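Local coordinates for protein fanconi-associated nuclease 1 homolog (Pseudomonas aeruginosa, PDB 5Y7Q) that is a bacterial homolog of Fanconi-associated nuclease 1, a multidomain nuclease-family protein with HTH, SAP and VRR-NUC regions, held here with bound DNA, at residues G429-F432 / A438-D441; P165-A170 / A174-D179; R333-A338 / Q346-L351; V388-R393 / V403-N408; H45-V50 / A71-L76. One frame throughout, in Å; residues are numbered along the deposited sequence.

Interaction 1: G429-F432 / A438-D441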
# COMPACT_ATOMS: atom_id res chain seq x y z
N GLY A 429 12.16 -2.81 17.57
CA GLY A 429 11.19 -3.40 16.66
C GLY A 429 10.66 -2.47 15.59
O GLY A 429 9.77 -2.88 14.83
N ALA A 430 11.14 -1.22 15.52
CA ALA A 430 10.64 -0.31 14.49
C ALA A 430 11.35 -0.48 13.16
O ALA A 430 10.72 -0.26 12.11
CB ALA A 430 10.76 1.13 14.97
N PHE A 431 12.64 -0.83 13.16
CA PHE A 431 13.41 -1.06 11.94
C PHE A 431 14.25 -2.33 12.11
O PHE A 431 15.06 -2.42 13.05
CB PHE A 431 14.32 0.14 11.62
CG PHE A 431 13.61 1.47 11.61
CD1 PHE A 431 13.27 2.08 10.40
CD2 PHE A 431 13.31 2.14 12.79
CE1 PHE A 431 12.61 3.33 10.37
CE2 PHE A 431 12.64 3.39 12.76
CZ PHE A 431 12.29 3.98 11.55
N PHE A 432 13.98 -3.34 11.28
CA PHE A 432 14.79 -4.56 11.20
C PHE A 432 15.57 -4.78 9.89
O PHE A 432 16.11 -5.88 9.70
CB PHE A 432 13.92 -5.77 11.52
CG PHE A 432 12.52 -5.65 11.05
CD1 PHE A 432 12.13 -6.26 9.87
CD2 PHE A 432 11.59 -4.94 11.79
CE1 PHE A 432 10.84 -6.16 9.44
CE2 PHE A 432 10.29 -4.82 11.35
CZ PHE A 432 9.91 -5.44 10.17
N ALA A 438 9.17 3.66 6.37
CA ALA A 438 8.55 4.11 7.60
C ALA A 438 8.81 3.09 8.70
O ALA A 438 9.06 1.92 8.41
CB ALA A 438 7.04 4.26 7.43
N PRO A 439 8.72 3.49 9.97
CA PRO A 439 8.76 2.50 11.04
C PRO A 439 7.58 1.55 10.95
O PRO A 439 6.53 1.87 10.38
CB PRO A 439 8.67 3.36 12.31
CG PRO A 439 7.95 4.57 11.87
CD PRO A 439 8.52 4.85 10.50
N ALA A 440 7.75 0.36 11.53
CA ALA A 440 6.70 -0.65 11.45
C ALA A 440 5.49 -0.26 12.29
O ALA A 440 4.36 -0.55 11.89
CB ALA A 440 7.26 -2.00 11.88
N ASP A 441 5.70 0.41 13.42
CA ASP A 441 4.63 0.76 14.34
C ASP A 441 3.90 2.06 13.96
O ASP A 441 3.03 2.50 14.71
CB ASP A 441 5.14 0.84 15.78
CG ASP A 441 6.26 1.85 15.97
OD1 ASP A 441 7.19 1.88 15.14
OD2 ASP A 441 6.22 2.62 16.96
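Ala438 and Phe431 meet where two passes of one loop run past each other. The loop joins helix 420-423 to helix 447-450. Ala438 approaches with its carbonyl group; its C lies 4.2 Å from CE1 of Phe431. Its own CB points away from the other pass.

Pro439 comes next and packs on Phe431 and Ala430. Its CA sits over one face of the Phe431 ring, 4.2 Å from the ring centroid and 26° off the ring normal. This is a CH-pi contact. CB of Pro439 reaches CZ of Phe431 at 3.8 Å. Ring and proline extend alongside each other in the same direction. The same CB lies against CB of Ala430, 4.1 Å off. Phe431 chi1 of -51° sets CG beside the backbone N, and the ring lies along the proline. Phe431 also packs on Val224 and Phe424.

Ala440 supplies the one backbone bond of the contact. Its N donates to Ala430 O at 3.1 Å. Its CB then touches the edge of Phe432, 4.2 Å from CE2.

Asp441 ends the run. OD1 rests 3.7 Å from CB of Ala430, while OD2 makes a salt bridge to Arg451. The carboxylate thus ties the loop to the chain just after helix 447-450. The whole is an irregular loop folded back on itself, joined by a single backbone bond and by proline-on-aromatic packing.

Interaction 2: P165-A170 / A174-D179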
# COMPACT_ATOMS: atom_id res chain seq x y z
N PRO A 165 -11.75 -27.28 -22.74
CA PRO A 165 -12.69 -28.41 -22.63
C PRO A 165 -12.24 -29.64 -23.40
O PRO A 165 -12.71 -30.75 -23.09
CB PRO A 165 -14.01 -27.84 -23.18
CG PRO A 165 -13.64 -26.54 -23.85
CD PRO A 165 -12.46 -26.04 -23.09
N LEU A 166 -11.35 -29.50 -24.38
CA LEU A 166 -10.85 -30.64 -25.14
C LEU A 166 -9.74 -31.40 -24.42
O LEU A 166 -9.75 -32.64 -24.40
CB LEU A 166 -10.37 -30.18 -26.52
CG LEU A 166 -11.35 -29.96 -27.68
CD1 LEU A 166 -12.37 -28.86 -27.37
CD2 LEU A 166 -10.61 -29.66 -28.99
N PHE A 167 -8.76 -30.70 -23.82
CA PHE A 167 -7.57 -31.32 -23.24
C PHE A 167 -7.46 -30.99 -21.75
O PHE A 167 -6.57 -30.23 -21.35
CB PHE A 167 -6.28 -30.86 -23.92
CG PHE A 167 -6.12 -31.30 -25.35
CD1 PHE A 167 -5.19 -32.27 -25.68
CD2 PHE A 167 -6.86 -30.71 -26.36
CE1 PHE A 167 -5.03 -32.67 -27.00
CE2 PHE A 167 -6.69 -31.10 -27.67
CZ PHE A 167 -5.77 -32.08 -27.99
N PRO A 168 -8.32 -31.56 -20.91
CA PRO A 168 -8.21 -31.27 -19.47
C PRO A 168 -7.02 -31.96 -18.81
O PRO A 168 -6.50 -31.44 -17.81
CB PRO A 168 -9.54 -31.78 -18.90
CG PRO A 168 -9.87 -32.93 -19.81
CD PRO A 168 -9.37 -32.55 -21.19
N GLU A 169 -6.58 -33.10 -19.34
CA GLU A 169 -5.55 -33.91 -18.68
C GLU A 169 -4.17 -33.30 -18.89
O GLU A 169 -3.80 -32.94 -20.01
CB GLU A 169 -5.60 -35.37 -19.19
CG GLU A 169 -4.90 -35.67 -20.52
CD GLU A 169 -5.86 -36.07 -21.63
OE1 GLU A 169 -6.18 -37.27 -21.76
OE2 GLU A 169 -6.29 -35.16 -22.38
N ALA A 170 -3.43 -33.15 -17.79
CA ALA A 170 -2.08 -32.60 -17.85
C ALA A 170 -1.08 -33.67 -18.29
O ALA A 170 -1.28 -34.87 -18.09
CB ALA A 170 -1.68 -32.01 -16.50
N ALA A 174 7.07 -33.58 -23.00
CA ALA A 174 7.33 -34.61 -24.01
C ALA A 174 6.04 -35.27 -24.48
O ALA A 174 5.93 -35.66 -25.65
CB ALA A 174 8.30 -35.65 -23.45
N GLU A 175 5.06 -35.42 -23.59
CA GLU A 175 3.77 -35.98 -23.99
C GLU A 175 2.88 -34.98 -24.72
O GLU A 175 1.89 -35.40 -25.33
CB GLU A 175 3.03 -36.52 -22.77
CG GLU A 175 3.63 -37.78 -22.16
CD GLU A 175 2.89 -38.22 -20.90
OE1 GLU A 175 2.26 -39.30 -20.93
OE2 GLU A 175 2.95 -37.46 -19.89
N TRP A 176 3.17 -33.68 -24.66
CA TRP A 176 2.38 -32.74 -25.45
C TRP A 176 2.85 -32.74 -26.90
O TRP A 176 2.09 -33.12 -27.80
CB TRP A 176 2.47 -31.33 -24.86
CG TRP A 176 1.58 -31.06 -23.66
CD1 TRP A 176 1.99 -30.77 -22.40
CD2 TRP A 176 0.15 -31.02 -23.63
NE1 TRP A 176 0.91 -30.57 -21.58
CE2 TRP A 176 -0.23 -30.71 -22.31
CE3 TRP A 176 -0.85 -31.22 -24.59
CZ2 TRP A 176 -1.56 -30.60 -21.91
CZ3 TRP A 176 -2.17 -31.11 -24.19
CH2 TRP A 176 -2.51 -30.79 -22.87
N GLN A 177 4.09 -32.34 -27.14
CA GLN A 177 4.71 -32.54 -28.44
C GLN A 177 6.11 -33.11 -28.25
O GLN A 177 6.92 -32.53 -27.51
CB GLN A 177 4.76 -31.25 -29.26
CG GLN A 177 5.48 -30.10 -28.61
CD GLN A 177 5.97 -29.12 -29.65
OE1 GLN A 177 6.15 -29.48 -30.81
NE2 GLN A 177 6.19 -27.87 -29.24
N ALA A 178 6.40 -34.23 -28.92
CA ALA A 178 7.66 -34.95 -28.76
C ALA A 178 8.81 -34.35 -29.57
O ALA A 178 9.96 -34.68 -29.29
CB ALA A 178 7.48 -36.42 -29.15
N ASP A 179 8.52 -33.49 -30.55
CA ASP A 179 9.56 -32.86 -31.37
C ASP A 179 9.97 -31.47 -30.88
O ASP A 179 10.77 -30.80 -31.55
CB ASP A 179 9.11 -32.81 -32.85
CG ASP A 179 8.11 -31.70 -33.14
OD1 ASP A 179 8.53 -30.62 -33.62
OD2 ASP A 179 6.89 -31.90 -32.93
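Phe167 and Trp176 meet within the SAP family region, near a small two-stranded antiparallel sheet. Phe167 lies in the loop after helix 156-163. Trp176 belongs to the short, weakly bonded helix 173-176. The tight part is the aromatic pair. CD1 of Phe167 stands 3.6 Å from CZ3 of Trp176, at the edge of the indole and near its plane. CB of Phe167 comes in at the same edge, 3.9 Å from CH2. The ring planes are at 44°, so the pair is oblique, and the centroids lie 5.9 Å apart. The two side chains run antiparallel past one another. Trp176 is buried; its chi1 of -80° sets the indole beside the backbone N and sends the six-membered ring to the loop. Leu132 packs on the indole and Leu129 on Phe167, which also has edge-to-face contacts with Phe145 and His148.

The loose side is at Glu169. This residue is exposed, and its carboxylate has a long, weak ion pair with Arg171. Its backbone does the touching instead. Glu169 O approaches the indole obliquely and lies 3.8 Å from CZ2 of Trp176. Two bonds from CZ2, NE1 of Trp176 makes a weak hydrogen bond to Leu127 O.

Interaction 3: R333-A338 / Q346-L351; sequences REASCA and QGLARL
Two consecutive helices, 325-337 and 342-358, form a helical hairpin, and Leu348 of the second packs on Ala335 and Ser336 of the first. Leu348 carries this small apolar contact. Its chi1 of -63° puts CG beside the backbone N, and the two methyls fork toward the first helix. CD1 reaches CB of Ala335 at 3.8 Å. It also lies 3.6 Å from the backbone N of Ser336, and 4.0 Å from Ser336 CB. The second methyl, CD2, meets Ala335 CB alone, at 4.0 Å. One leucine branch therefore spans two residues, and the other backs it up.

Ser336 keeps its hydroxyl inside its own helix. OG donates to Arg333 O at 3.0 Å, tilted 27° from the carbonyl plane. That oxygen also accepts from Cys337 N, and both donors come from the same face of the plane. The polar end of Ser336 is thus tied to the first helix, while its CB serves the apolar contact.

Arg312 of helix 311-321 also touches Ala335. Leu351, one turn past Leu348, packs on Leu313 and Ile316 of that helix. The two segments are held to each other by leucine packing alone, as part of an antiparallel helical hairpin.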
# COMPACT_ATOMS: atom_id res chain seq x y z
N ARG A 333 -26.66 3.72 18.37
CA ARG A 333 -26.62 4.37 19.68
C ARG A 333 -25.40 3.92 20.46
O ARG A 333 -24.72 4.74 21.11
CB ARG A 333 -27.90 4.08 20.46
CG ARG A 333 -29.04 4.98 20.13
CD ARG A 333 -30.09 4.91 21.23
NE ARG A 333 -29.49 4.77 22.55
CZ ARG A 333 -29.07 5.80 23.29
NH1 ARG A 333 -29.20 7.04 22.81
NH2 ARG A 333 -28.51 5.57 24.49
N GLU A 334 -25.10 2.61 20.41
CA GLU A 334 -23.87 2.06 20.95
C GLU A 334 -22.67 2.86 20.46
O GLU A 334 -21.87 3.37 21.25
CB GLU A 334 -23.77 0.59 20.53
CG GLU A 334 -22.68 -0.25 21.15
CD GLU A 334 -22.76 -1.69 20.64
OE1 GLU A 334 -23.91 -2.14 20.36
OE2 GLU A 334 -21.70 -2.36 20.49
N ALA A 335 -22.56 3.02 19.14
CA ALA A 335 -21.41 3.69 18.57
C ALA A 335 -21.32 5.14 19.02
O ALA A 335 -20.23 5.63 19.32
CB ALA A 335 -21.48 3.63 17.05
N SER A 336 -22.46 5.85 19.05
CA SER A 336 -22.42 7.26 19.42
C SER A 336 -22.08 7.47 20.88
O SER A 336 -21.62 8.55 21.24
CB SER A 336 -23.75 7.94 19.09
OG SER A 336 -24.78 7.50 19.95
N CYS A 337 -22.28 6.45 21.74
CA CYS A 337 -21.79 6.56 23.11
C CYS A 337 -20.27 6.76 23.16
O CYS A 337 -19.78 7.52 24.00
CB CYS A 337 -22.19 5.32 23.92
SG CYS A 337 -23.98 5.06 24.20
N ALA A 338 -19.51 6.06 22.32
CA ALA A 338 -18.05 6.17 22.32
C ALA A 338 -17.48 6.02 20.91
O ALA A 338 -16.97 4.96 20.54
CB ALA A 338 -17.43 5.14 23.26
N GLN A 346 -19.00 11.93 12.28
CA GLN A 346 -19.66 12.57 11.16
C GLN A 346 -20.66 11.63 10.49
O GLN A 346 -21.77 12.05 10.14
CB GLN A 346 -18.61 13.09 10.18
CG GLN A 346 -19.16 13.52 8.84
CD GLN A 346 -18.06 13.79 7.85
OE1 GLN A 346 -16.89 13.56 8.15
NE2 GLN A 346 -18.42 14.28 6.67
N GLY A 347 -20.28 10.34 10.32
CA GLY A 347 -21.19 9.38 9.68
C GLY A 347 -22.43 9.06 10.49
O GLY A 347 -23.54 8.97 9.95
N LEU A 348 -22.26 8.90 11.81
CA LEU A 348 -23.42 8.73 12.68
C LEU A 348 -24.35 9.93 12.63
O LEU A 348 -25.57 9.79 12.82
CB LEU A 348 -22.97 8.49 14.13
CG LEU A 348 -22.16 7.24 14.43
CD1 LEU A 348 -21.59 7.26 15.85
CD2 LEU A 348 -23.04 6.04 14.24
N ALA A 349 -23.81 11.12 12.39
CA ALA A 349 -24.67 12.30 12.30
C ALA A 349 -25.68 12.18 11.17
O ALA A 349 -26.76 12.78 11.25
CB ALA A 349 -23.83 13.56 12.15
N ARG A 350 -25.35 11.48 10.08
CA ARG A 350 -26.34 11.22 9.04
C ARG A 350 -27.20 10.00 9.35
O ARG A 350 -28.41 10.02 9.11
CB ARG A 350 -25.66 11.03 7.68
CG ARG A 350 -24.65 12.07 7.33
CD ARG A 350 -23.71 11.48 6.32
NE ARG A 350 -22.72 12.45 5.89
CZ ARG A 350 -21.61 12.12 5.24
NH1 ARG A 350 -21.35 10.84 4.97
NH2 ARG A 350 -20.76 13.08 4.87
N LEU A 351 -26.57 8.93 9.85
CA LEU A 351 -27.29 7.66 10.02
C LEU A 351 -28.34 7.74 11.11
O LEU A 351 -29.49 7.34 10.91
CB LEU A 351 -26.31 6.54 10.36
CG LEU A 351 -25.72 5.88 9.15
CD1 LEU A 351 -24.64 4.94 9.63
CD2 LEU A 351 -26.84 5.15 8.47

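Interaction 4: V388-R393 / V403-N408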
# COMPACT_ATOMS: atom_id res chain seq x y z
N VAL A 388 -9.51 21.37 -13.45
CA VAL A 388 -9.98 22.66 -12.95
C VAL A 388 -9.03 23.26 -11.91
O VAL A 388 -8.90 24.49 -11.81
CB VAL A 388 -11.41 22.51 -12.40
CG1 VAL A 388 -11.41 21.71 -11.10
CG2 VAL A 388 -12.08 23.85 -12.21
N GLU A 389 -8.34 22.42 -11.14
CA GLU A 389 -7.44 22.93 -10.11
C GLU A 389 -6.32 23.78 -10.71
O GLU A 389 -5.99 24.85 -10.18
CB GLU A 389 -6.87 21.77 -9.28
CG GLU A 389 -7.93 21.01 -8.45
CD GLU A 389 -8.60 19.84 -9.19
OE1 GLU A 389 -7.95 19.24 -10.08
OE2 GLU A 389 -9.77 19.53 -8.86
N TRP A 390 -5.75 23.33 -11.84
CA TRP A 390 -4.76 24.15 -12.54
C TRP A 390 -5.37 25.47 -12.99
O TRP A 390 -4.68 26.50 -13.03
CB TRP A 390 -4.20 23.41 -13.75
CG TRP A 390 -3.45 22.17 -13.38
CD1 TRP A 390 -3.80 20.89 -13.69
CD2 TRP A 390 -2.24 22.08 -12.62
NE1 TRP A 390 -2.88 20.01 -13.18
CE2 TRP A 390 -1.91 20.71 -12.51
CE3 TRP A 390 -1.40 23.03 -12.01
CZ2 TRP A 390 -0.77 20.27 -11.83
CZ3 TRP A 390 -0.28 22.59 -11.34
CH2 TRP A 390 0.03 21.21 -11.25
N ALA A 391 -6.66 25.46 -13.34
CA ALA A 391 -7.29 26.69 -13.82
C ALA A 391 -7.41 27.70 -12.69
O ALA A 391 -7.05 28.87 -12.85
CB ALA A 391 -8.66 26.40 -14.42
N VAL A 392 -7.93 27.26 -11.54
CA VAL A 392 -8.03 28.19 -10.43
C VAL A 392 -6.65 28.67 -10.04
O VAL A 392 -6.44 29.87 -9.79
CB VAL A 392 -8.77 27.57 -9.24
CG1 VAL A 392 -8.76 28.53 -8.10
CG2 VAL A 392 -10.19 27.25 -9.61
N ARG A 393 -5.68 27.75 -10.00
CA ARG A 393 -4.33 28.13 -9.61
C ARG A 393 -3.77 29.22 -10.53
O ARG A 393 -3.13 30.17 -10.06
CB ARG A 393 -3.42 26.91 -9.60
CG ARG A 393 -2.16 27.13 -8.80
CD ARG A 393 -1.01 26.44 -9.46
NE ARG A 393 -0.80 26.95 -10.80
CZ ARG A 393 -0.05 28.02 -11.08
NH1 ARG A 393 0.55 28.68 -10.09
NH2 ARG A 393 0.09 28.43 -12.33
N VAL A 403 0.49 30.94 -5.93
CA VAL A 403 -0.50 29.90 -5.67
C VAL A 403 0.11 28.55 -6.01
O VAL A 403 0.70 28.37 -7.09
CB VAL A 403 -1.79 30.14 -6.47
CG1 VAL A 403 -2.86 29.20 -6.03
CG2 VAL A 403 -2.22 31.57 -6.30
N HIS A 404 -0.03 27.60 -5.10
CA HIS A 404 0.55 26.27 -5.23
C HIS A 404 -0.52 25.20 -5.09
O HIS A 404 -1.42 25.29 -4.24
CB HIS A 404 1.63 26.08 -4.19
CG HIS A 404 2.73 27.08 -4.31
ND1 HIS A 404 3.80 26.92 -5.17
CD2 HIS A 404 2.92 28.28 -3.70
CE1 HIS A 404 4.61 27.97 -5.07
NE2 HIS A 404 4.09 28.80 -4.19
N TYR A 405 -0.41 24.18 -5.94
CA TYR A 405 -1.27 23.01 -5.89
C TYR A 405 -0.52 21.96 -5.07
O TYR A 405 0.45 21.36 -5.55
CB TYR A 405 -1.56 22.54 -7.32
CG TYR A 405 -2.60 21.46 -7.46
CD1 TYR A 405 -2.94 20.97 -8.71
CD2 TYR A 405 -3.26 20.95 -6.36
CE1 TYR A 405 -3.89 19.98 -8.85
CE2 TYR A 405 -4.21 19.97 -6.48
CZ TYR A 405 -4.52 19.48 -7.73
OH TYR A 405 -5.48 18.49 -7.84
N VAL A 406 -0.99 21.72 -3.85
CA VAL A 406 -0.22 20.99 -2.85
C VAL A 406 -1.03 19.85 -2.23
O VAL A 406 -0.50 18.75 -2.08
CB VAL A 406 0.30 21.95 -1.77
CG1 VAL A 406 1.43 22.72 -2.33
CG2 VAL A 406 -0.82 22.86 -1.30
N GLU A 407 -2.21 20.14 -1.69
CA GLU A 407 -3.20 19.15 -1.25
C GLU A 407 -2.61 18.15 -0.26
O GLU A 407 -2.38 16.98 -0.54
CB GLU A 407 -3.87 18.43 -2.44
CG GLU A 407 -3.02 17.56 -3.34
CD GLU A 407 -3.86 16.78 -4.35
OE1 GLU A 407 -5.08 16.61 -4.10
OE2 GLU A 407 -3.30 16.35 -5.38
N ASN A 408 -2.40 18.66 0.95
CA ASN A 408 -1.89 17.93 2.12
C ASN A 408 -0.43 17.50 1.97
O ASN A 408 0.15 17.04 2.95
CB ASN A 408 -2.79 16.75 2.56
CG ASN A 408 -2.62 15.50 1.72
OD1 ASN A 408 -1.53 14.94 1.63
ND2 ASN A 408 -3.73 15.01 1.15
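Arg393 sends its CG away from the backbone N (chi1 -162°), and Tyr405 does the same (chi1 -171°). These torsions carry both side chains into the gap between helix 388-396 and the edge strand 402-405. Helix and strand run nearly antiparallel.

Arg393 then bends at chi2 and chi3 and lies along Val403. Its CG touches CG1 of Val403 at 3.5 Å. NH1 donates to Val403 O at 3.0 Å. The oxygen lies in the guanidinium plane, at its edge. The donor stands somewhat tilted from the carbonyl plane. The same NH1 forms a salt bridge with Glu397 OE2, so one nitrogen serves the strand and Glu397, just after the helix.

Tyr405 is met from two directions. CB of Glu389 sits over one face of its ring, 3.9 Å from the centroid, as a CH-pi contact. The ring edge points at the face of Trp390 in a T-shaped pair, with planes at 75°. CD1 of Tyr405 is the leading atom, 3.9 Å from CZ2 of Trp390. Glu389 OE1 makes a weak hydrogen bond with Ser387 OG.

Val403 packs on Gln531 and Tyr405 on Leu529, both of strand 529-533. That strand pairs with 402-405 in the mixed sheet. The contact thus ties helix 388-396, which packs across the mixed sheet, to an outermost strand, probably as part of the nuclease domain. The chemistry combines one charged donor on a strand carbonyl with two aromatic contacts. The carboxylate of Glu397 probably balances the arginine charge and helps keep its guanidinium turned to the strand.

Interaction 5: H45-V50 / A71-L76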
# COMPACT_ATOMS: atom_id res chain seq x y z
N HIS A 45 25.29 -12.31 -4.69
CA HIS A 45 25.83 -11.68 -3.48
C HIS A 45 24.71 -11.19 -2.55
O HIS A 45 24.74 -11.44 -1.34
CB HIS A 45 26.72 -10.50 -3.85
CG HIS A 45 27.96 -10.87 -4.60
ND1 HIS A 45 28.45 -12.16 -4.63
CD2 HIS A 45 28.81 -10.12 -5.34
CE1 HIS A 45 29.55 -12.19 -5.36
NE2 HIS A 45 29.80 -10.97 -5.80
N ASN A 46 23.72 -10.49 -3.11
CA ASN A 46 22.62 -10.02 -2.26
C ASN A 46 21.88 -11.20 -1.64
O ASN A 46 21.54 -11.18 -0.44
CB ASN A 46 21.66 -9.12 -3.06
CG ASN A 46 22.36 -7.89 -3.67
OD1 ASN A 46 23.43 -7.47 -3.22
ND2 ASN A 46 21.73 -7.31 -4.71
N PHE A 47 21.64 -12.26 -2.42
CA PHE A 47 20.91 -13.41 -1.91
C PHE A 47 21.65 -14.11 -0.76
O PHE A 47 21.04 -14.47 0.26
CB PHE A 47 20.64 -14.39 -3.05
CG PHE A 47 19.64 -15.44 -2.73
CD1 PHE A 47 18.30 -15.24 -2.98
CD2 PHE A 47 20.03 -16.63 -2.16
CE1 PHE A 47 17.37 -16.21 -2.67
CE2 PHE A 47 19.10 -17.60 -1.87
CZ PHE A 47 17.77 -17.39 -2.12
N ARG A 48 22.96 -14.34 -0.92
CA ARG A 48 23.78 -14.84 0.18
C ARG A 48 23.69 -13.93 1.41
O ARG A 48 23.59 -14.41 2.55
CB ARG A 48 25.25 -15.01 -0.26
CG ARG A 48 25.44 -15.75 -1.59
CD ARG A 48 26.69 -16.57 -1.64
NE ARG A 48 27.82 -15.94 -2.33
CZ ARG A 48 28.41 -16.45 -3.42
NH1 ARG A 48 27.95 -17.57 -3.95
NH2 ARG A 48 29.45 -15.83 -3.98
N ALA A 49 23.69 -12.60 1.19
CA ALA A 49 23.53 -11.67 2.31
C ALA A 49 22.23 -11.93 3.08
O ALA A 49 22.23 -11.93 4.32
CB ALA A 49 23.57 -10.22 1.82
N VAL A 50 21.13 -12.15 2.36
CA VAL A 50 19.85 -12.41 3.03
C VAL A 50 19.88 -13.74 3.79
O VAL A 50 19.36 -13.84 4.91
CB VAL A 50 18.67 -12.37 2.05
CG1 VAL A 50 17.59 -13.37 2.47
CG2 VAL A 50 18.09 -10.97 2.00
N ALA A 71 21.98 -24.57 4.18
CA ALA A 71 23.23 -25.33 4.10
C ALA A 71 23.46 -25.91 2.71
O ALA A 71 24.55 -25.78 2.13
CB ALA A 71 23.23 -26.46 5.14
N ALA A 72 22.44 -26.57 2.16
CA ALA A 72 22.59 -27.18 0.85
C ALA A 72 22.97 -26.12 -0.18
O ALA A 72 23.91 -26.31 -0.96
CB ALA A 72 21.31 -27.91 0.45
N PHE A 73 22.29 -24.96 -0.15
CA PHE A 73 22.61 -23.88 -1.06
C PHE A 73 24.06 -23.44 -0.93
O PHE A 73 24.73 -23.18 -1.93
CB PHE A 73 21.67 -22.70 -0.80
CG PHE A 73 21.89 -21.53 -1.73
CD1 PHE A 73 21.16 -21.41 -2.89
CD2 PHE A 73 22.83 -20.56 -1.43
CE1 PHE A 73 21.36 -20.35 -3.74
CE2 PHE A 73 23.03 -19.49 -2.28
CZ PHE A 73 22.30 -19.39 -3.44
N ALA A 74 24.55 -23.32 0.31
CA ALA A 74 25.97 -23.03 0.50
C ALA A 74 26.88 -24.07 -0.17
O ALA A 74 28.01 -23.75 -0.57
CB ALA A 74 26.30 -22.93 1.99
N GLU A 75 26.42 -25.31 -0.29
CA GLU A 75 27.26 -26.30 -0.97
C GLU A 75 27.30 -26.15 -2.49
O GLU A 75 28.18 -26.73 -3.13
CB GLU A 75 26.78 -27.72 -0.62
CG GLU A 75 26.63 -27.96 0.87
CD GLU A 75 27.85 -27.52 1.65
OE1 GLU A 75 28.98 -27.90 1.26
OE2 GLU A 75 27.68 -26.78 2.65
N LEU A 76 26.40 -25.40 -3.09
CA LEU A 76 26.30 -25.40 -4.54
C LEU A 76 27.48 -24.68 -5.18
O LEU A 76 28.00 -23.70 -4.63
CB LEU A 76 25.01 -24.73 -4.99
CG LEU A 76 23.82 -25.64 -4.82
CD1 LEU A 76 22.56 -24.81 -4.83
CD2 LEU A 76 23.86 -26.71 -5.91
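Phe47 and Phe73 pack together in the HTH family region, where helix 42-57 lies against helix 64-75. Phe47 starts this contact with CB pointing toward the other helix. Its chi1 of -167° carries CG away from the backbone N and into the space between the helices. Contact begins beyond CG, on one side of the ring. CD2 reaches CZ of Phe73 at 3.8 Å and lies 4.1 Å from CE2 of Phe73. One atom further, CE2 of Phe47 stands over a face of Phe73. It is 3.9 Å above that ring plane and offset toward the rim. The planes are at 43°, so the pair is oblique, with centroids 5.3 Å apart.

Both rings are buried, and neighbours close round them. Phe47 also meets Trp208, another ring set at about 45°, and touches Val85 of helix 78-89. Leu84 of the same helix packs on Phe73. The two phenylalanines thus join helices 42-57, 64-75 and 78-89. Arg48, next to Phe47, turns its polar end to helix 78-89, where NH2 makes a salt bridge with Glu78 OE2. CE1 of Phe73 lies 4.0 Å from CE2 of Phe47.

Overall arrangement
From the N terminus, interaction 5 comes first and pairs helices 42-57 and 64-75 of the HTH region. Interaction 2 follows, closing a short excursion through strand 171-172 in the SAP region, about 37 Å away between centres. Interaction 3 then brings two successive helices together as a hairpin. Interaction 4 lies on the other side of the chain's centre from interactions 2 and 5, and seats helix 388-396 beside the edge strand of the mixed sheet. Interaction 1 closes a five-residue excursion within the loop between helices 420-423 and 447-450. All five are in series: none nests inside or crosses another. None touches another; interactions 1 and 5 come nearest, with atoms about 9 Å apart.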